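PDB 4HXF: putative uncharacterized protein PH0594 from Pyrococcus horikoshii, which probably acts as a serine peptidase of the acylaminoacyl peptidase type, in a self-compartmentalizing hexamer whose assembly selects the substrates. Local coordinates for residues T153-D158 with E162-Q167; S175-W178 with I183-S186. All blocks are in the same frame, centred on the assembly; numbering follows the deposited sequence.

Interaction 1. Residues T153-D158 with E162-Q167. With MG (magnesium ion), chain F.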
loop_
_atom_site.group_PDB
_atom_site.type_symbol
_atom_site.label_atom_id
_atom_site.label_comp_id
_atom_site.label_asym_id
_atom_site.label_seq_id
_atom_site.Cartn_x
_atom_site.Cartn_y
_atom_site.Cartn_z
ATOM N N THR A 153 -29.931 15.440 -13.605
ATOM C CA THR A 153 -29.577 14.802 -14.854
ATOM C C THR A 153 -30.472 13.639 -15.127
ATOM O O THR A 153 -30.858 12.902 -14.219
ATOM C CB THR A 153 -28.050 14.334 -14.785
ATOM O OG1 THR A 153 -27.948 13.265 -13.794
ATOM C CG2 THR A 153 -27.128 15.536 -14.531
ATOM N N PHE A 154 -30.790 13.487 -16.384
ATOM C CA PHE A 154 -31.658 12.449 -16.839
ATOM C C PHE A 154 -30.955 11.676 -17.946
ATOM O O PHE A 154 -30.404 12.324 -18.884
ATOM C CB PHE A 154 -32.958 12.985 -17.425
ATOM C CG PHE A 154 -33.825 13.730 -16.415
ATOM C CD1 PHE A 154 -33.529 15.046 -16.054
ATOM C CD2 PHE A 154 -34.853 13.095 -15.822
ATOM C CE1 PHE A 154 -34.308 15.692 -15.121
ATOM C CE2 PHE A 154 -35.649 13.771 -14.880
ATOM C CZ PHE A 154 -35.329 15.053 -14.514
ATOM N N TRP A 155 -30.820 10.352 -17.754
ATOM C CA TRP A 155 -30.137 9.530 -18.731
ATOM C C TRP A 155 -31.040 8.421 -19.182
ATOM O O TRP A 155 -31.558 7.668 -18.350
ATOM C CB TRP A 155 -28.896 8.869 -18.124
ATOM C CG TRP A 155 -27.780 9.775 -17.609
ATOM C CD1 TRP A 155 -27.515 11.054 -17.908
ATOM C CD2 TRP A 155 -26.610 9.346 -16.816
ATOM N NE1 TRP A 155 -26.395 11.505 -17.230
ATOM C CE2 TRP A 155 -25.803 10.535 -16.598
ATOM C CE3 TRP A 155 -26.193 8.140 -16.244
ATOM C CZ2 TRP A 155 -24.615 10.512 -15.799
ATOM C CZ3 TRP A 155 -25.005 8.131 -15.454
ATOM C CH2 TRP A 155 -24.242 9.291 -15.249
ATOM N N VAL A 156 -31.159 8.200 -20.462
ATOM C CA VAL A 156 -31.790 6.976 -20.971
ATOM C C VAL A 156 -30.641 6.020 -21.342
ATOM O O VAL A 156 -29.756 6.323 -22.165
ATOM C CB VAL A 156 -32.606 7.242 -22.183
ATOM C CG1 VAL A 156 -33.196 5.954 -22.752
ATOM C CG2 VAL A 156 -33.711 8.335 -21.861
ATOM N N ILE A 157 -30.667 4.858 -20.718
ATOM C CA ILE A 157 -29.621 3.844 -20.843
ATOM C C ILE A 157 -30.131 2.633 -21.571
ATOM O O ILE A 157 -31.146 2.005 -21.203
ATOM C CB ILE A 157 -29.079 3.421 -19.462
ATOM C CG1 ILE A 157 -28.545 4.600 -18.643
ATOM C CG2 ILE A 157 -27.931 2.355 -19.554
ATOM C CD1 ILE A 157 -28.524 4.296 -17.159
ATOM N N ASP A 158 -29.430 2.250 -22.644
ATOM C CA ASP A 158 -29.655 0.997 -23.331
ATOM C C ASP A 158 -28.909 -0.101 -22.570
ATOM O O ASP A 158 -27.677 -0.063 -22.511
ATOM C CB ASP A 158 -29.196 1.022 -24.766
ATOM C CG ASP A 158 -29.266 -0.318 -25.399
ATOM O OD1 ASP A 158 -30.067 -1.189 -24.909
ATOM O OD2 ASP A 158 -28.590 -0.573 -26.446
ATOM N N GLU A 162 -25.289 -0.988 -23.586
ATOM C CA GLU A 162 -24.663 -0.458 -22.379
ATOM C C GLU A 162 -24.177 0.979 -22.567
ATOM O O GLU A 162 -22.954 1.327 -22.345
ATOM C CB GLU A 162 -23.545 -1.369 -21.902
ATOM C CG GLU A 162 -23.995 -2.801 -21.711
ATOM C CD GLU A 162 -22.923 -3.706 -21.041
ATOM O OE1 GLU A 162 -22.012 -3.143 -20.356
ATOM O OE2 GLU A 162 -23.098 -4.910 -21.242
ATOM N N GLU A 163 -25.088 1.801 -23.054
ATOM C CA GLU A 163 -24.768 3.215 -23.455
ATOM C C GLU A 163 -25.902 4.124 -23.051
ATOM O O GLU A 163 -27.102 3.774 -23.188
ATOM C CB GLU A 163 -24.615 3.425 -24.964
ATOM C CG GLU A 163 -23.338 2.914 -25.432
ATOM C CD GLU A 163 -22.185 3.667 -24.861
ATOM O OE1 GLU A 163 -22.067 4.931 -24.737
ATOM O OE2 GLU A 163 -21.356 2.950 -24.450
ATOM N N VAL A 164 -25.507 5.350 -22.696
ATOM C CA VAL A 164 -26.454 6.435 -22.462
ATOM C C VAL A 164 -26.776 6.851 -23.919
ATOM O O VAL A 164 -25.867 7.310 -24.711
ATOM C CB VAL A 164 -25.823 7.575 -21.652
ATOM C CG1 VAL A 164 -26.774 8.822 -21.776
ATOM C CG2 VAL A 164 -25.486 7.201 -20.199
ATOM N N ILE A 165 -28.028 6.759 -24.285
ATOM C CA ILE A 165 -28.514 7.069 -25.621
ATOM C C ILE A 165 -29.203 8.452 -25.705
ATOM O O ILE A 165 -29.335 9.003 -26.803
ATOM C CB ILE A 165 -29.321 5.972 -26.258
ATOM C CG1 ILE A 165 -30.599 5.761 -25.561
ATOM C CG2 ILE A 165 -28.461 4.670 -26.460
ATOM C CD1 ILE A 165 -31.427 4.633 -26.200
ATOM N N GLU A 166 -29.639 8.994 -24.573
ATOM C CA GLU A 166 -30.145 10.357 -24.531
ATOM C C GLU A 166 -29.852 10.851 -23.169
ATOM O O GLU A 166 -29.874 10.103 -22.179
ATOM C CB GLU A 166 -31.671 10.334 -24.619
ATOM C CG GLU A 166 -32.310 9.728 -25.810
ATOM C CD GLU A 166 -32.500 10.691 -26.954
ATOM O OE1 GLU A 166 -33.081 10.250 -27.968
ATOM O OE2 GLU A 166 -32.019 11.856 -26.862
ATOM N N GLN A 167 -29.594 12.145 -23.092
ATOM C CA GLN A 167 -29.395 12.752 -21.804
ATOM C C GLN A 167 -29.836 14.193 -21.832
ATOM O O GLN A 167 -29.772 14.871 -22.909
ATOM C CB GLN A 167 -27.972 12.708 -21.395
ATOM C CG GLN A 167 -26.983 13.429 -22.226
ATOM C CD GLN A 167 -25.608 12.920 -21.854
ATOM O OE1 GLN A 167 -25.071 13.283 -20.776
ATOM N NE2 GLN A 167 -25.074 11.986 -22.672
HETATM MG MG MG F . -20.561 -3.921 -19.160
HETATM O O HOH W 1 -21.154 -5.792 -19.768
HETATM O O HOH W 2 -20.046 -1.969 -18.589
HETATM O O HOH W 3 -19.174 -4.737 -17.958
HETATM O O HOH W 4 -19.124 -3.651 -20.656
#
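Val-156 and Ile-165 meet across a beta hairpin, the outer two strands of one blade of the beta-propeller, and show how a bulged strand pair adjusts its side-chain packing. Val-156 CG1 lies 3.8 Å from Ile-165 CG1, the two side chains slanting across one another. Ile-165 places CG1 between its backbone N and carbonyl carbon (chi1 67°), which also brings this methylene over Val-156 O. A classic beta bulge sets two residues, Ile-165 and Glu-166, against the single Val-156: Ile-165 N donates to Val-156 O at 2.8 Å, nearly straight on to the carbonyl, while Val-156 N donates to Glu-166 O at 2.9 Å. On the sheet face shared by Trp-155, Ile-157, Val-164 and Gln-167, the indole touches Val-164 and Gln-167. Val-164 CG2 approaches Trp-155 CE3 obliquely at 4.1 Å, and Gln-167 CB comes to Trp-155 CD1 at the five-membered ring. With an alanine in place of Trp-155, Val-164 CG2 and Gln-167 CB would probably lose the indole they share, opening a gap beside Leu-101 of the preceding blade. A G1 beta bulge at the turn puts Glu-162 and Glu-163 opposite Asp-158; Asp-158 N donates to Glu-163 O at 2.8 Å, and Arg-116 pairs with the Asp-158 carboxylate. In the second shell, the second subunit takes part: its Lys-33 and Lys-345 form salt bridges with Glu-163 and Glu-166. The extended side chain of Glu-162 reaches a magnesium ion, which Lys-99 O also binds, thereby linking this turn to the preceding blade. Lys-98 forms a salt bridge with Glu-162 OE2, and four waters complete the six ligands. Glu-162 OE1 binds the metal at 2.0 Å, while metal-bound water 1 donates a hydrogen bond of 2.6 Å to Glu-162 OE2.

Interaction 2. Residues S175-W178 with I183-S186; sequences SGIW and IVVS
Ser-175 and Ser-186 satisfy each other's backbone: Ser-175 N donates to Ser-186 O and Ser-186 N returns a bond to Ser-175 O, both at 2.9 Å. Two residues further on, Ile-177 and Val-184 repeat the exchange, with Val-184 N to Ile-177 O the shorter arm at 2.8 Å. Between these pairs, Gly-176 CA leans on Val-184 O at 3.2 Å, a CA-H...O contact that gives this carbonyl a second neighbour. The backbones of Ile-183 and Val-185 find their partners on the other side, in Trp-205 and Tyr-203 of strand 200-206. Trp-178 N instead donates to the Glu-110 carboxylate of the preceding blade, and Ser-186 OG accepts from Ala-221 N in the following one, so polar groups of this hairpin reach both adjacent blades. Side chains fill in around this network. Ile-177 CG1, set between its own N and carbonyl carbon (chi1 61°), lies alongside Val-184 CB at 3.9 Å. Towards the turn, Ile-183 CG1 comes obliquely to the Trp-178 benzo ring, 3.8 Å from CE3. Regular pairing of this kind is characteristic of the antiparallel hairpin of the first two strands of a four-stranded beta-propeller blade.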
loop_
_atom_site.group_PDB
_atom_site.type_symbol
_atom_site.label_atom_id
_atom_site.label_comp_id
_atom_site.label_asym_id
_atom_site.label_seq_id
_atom_site.Cartn_x
_atom_site.Cartn_y
_atom_site.Cartn_z
ATOM N N SER A 175 -37.715 15.686 -11.185
ATOM C CA SER A 175 -37.907 14.242 -11.213
ATOM C C SER A 175 -38.458 13.802 -12.586
ATOM O O SER A 175 -38.925 14.607 -13.385
ATOM C CB SER A 175 -38.801 13.744 -10.060
ATOM O OG SER A 175 -40.050 14.255 -10.238
ATOM N N GLY A 176 -38.411 12.514 -12.884
ATOM C CA GLY A 176 -38.844 11.969 -14.167
ATOM C C GLY A 176 -39.286 10.570 -14.067
ATOM O O GLY A 176 -38.703 9.829 -13.345
ATOM N N ILE A 177 -40.319 10.240 -14.825
ATOM C CA ILE A 177 -40.825 8.897 -14.998
ATOM C C ILE A 177 -41.031 8.578 -16.471
ATOM O O ILE A 177 -41.330 9.459 -17.287
ATOM C CB ILE A 177 -42.112 8.613 -14.199
ATOM C CG1 ILE A 177 -43.229 9.548 -14.651
ATOM C CG2 ILE A 177 -41.861 8.809 -12.689
ATOM C CD1 ILE A 177 -44.607 9.083 -14.259
ATOM N N TRP A 178 -41.003 7.306 -16.800
ATOM C CA TRP A 178 -41.509 6.896 -18.089
ATOM C C TRP A 178 -43.020 7.031 -18.246
ATOM O O TRP A 178 -43.776 6.745 -17.348
ATOM C CB TRP A 178 -41.159 5.449 -18.395
ATOM C CG TRP A 178 -39.692 5.143 -18.684
ATOM C CD1 TRP A 178 -38.833 4.437 -17.901
ATOM C CD2 TRP A 178 -38.964 5.501 -19.871
ATOM N NE1 TRP A 178 -37.667 4.260 -18.483
ATOM C CE2 TRP A 178 -37.627 4.904 -19.675
ATOM C CE3 TRP A 178 -39.220 6.282 -20.989
ATOM C CZ2 TRP A 178 -36.636 5.070 -20.572
ATOM C CZ3 TRP A 178 -38.216 6.397 -21.958
ATOM C CH2 TRP A 178 -36.934 5.825 -21.723
ATOM N N ILE A 183 -40.967 10.690 -21.554
ATOM C CA ILE A 183 -40.618 10.875 -20.200
ATOM C C ILE A 183 -41.420 12.087 -19.625
ATOM O O ILE A 183 -41.480 13.145 -20.262
ATOM C CB ILE A 183 -39.114 11.169 -20.024
ATOM C CG1 ILE A 183 -38.268 9.978 -20.555
ATOM C CG2 ILE A 183 -38.745 11.458 -18.581
ATOM C CD1 ILE A 183 -36.797 10.343 -20.702
ATOM N N VAL A 184 -42.102 11.874 -18.495
ATOM C CA VAL A 184 -42.832 12.973 -17.795
ATOM C C VAL A 184 -41.875 13.570 -16.795
ATOM O O VAL A 184 -41.327 12.873 -15.886
ATOM C CB VAL A 184 -44.119 12.501 -17.097
ATOM C CG1 VAL A 184 -44.903 13.689 -16.564
ATOM C CG2 VAL A 184 -45.018 11.762 -18.061
ATOM N N VAL A 185 -41.620 14.840 -16.965
ATOM C CA VAL A 185 -40.613 15.551 -16.206
ATOM C C VAL A 185 -41.229 16.580 -15.305
ATOM O O VAL A 185 -41.919 17.463 -15.814
ATOM C CB VAL A 185 -39.515 16.201 -17.082
ATOM C CG1 VAL A 185 -38.407 16.928 -16.281
ATOM C CG2 VAL A 185 -38.876 15.076 -18.067
ATOM N N SER A 186 -41.004 16.500 -13.993
ATOM C CA SER A 186 -41.608 17.451 -13.018
ATOM C C SER A 186 -40.500 18.349 -12.482
ATOM O O SER A 186 -39.486 17.818 -11.965
ATOM C CB SER A 186 -42.336 16.697 -11.881
ATOM O OG SER A 186 -43.314 15.806 -12.408
#

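In the fold
Followed from the N terminus, the chain first closes the short turn of interaction 1, as strand 163-171 folds back on strand 151-158 to finish one propeller blade. It then passes directly into strand 175-179, which opens the next blade, and interaction 2 closes a second tight turn with strand 182-188. The two contacts are therefore in series, neither nesting nor crossing, and illustrate how a propeller is assembled blade by blade from local hairpins. Their centres are 14 Å apart, yet side chains join them: Phe-154 CE2 packs 3.6 Å from Gly-176 N, and Val-156 CG2 lies 3.9 Å from Ile-183 CD1, tying adjacent blades through their facing sheets.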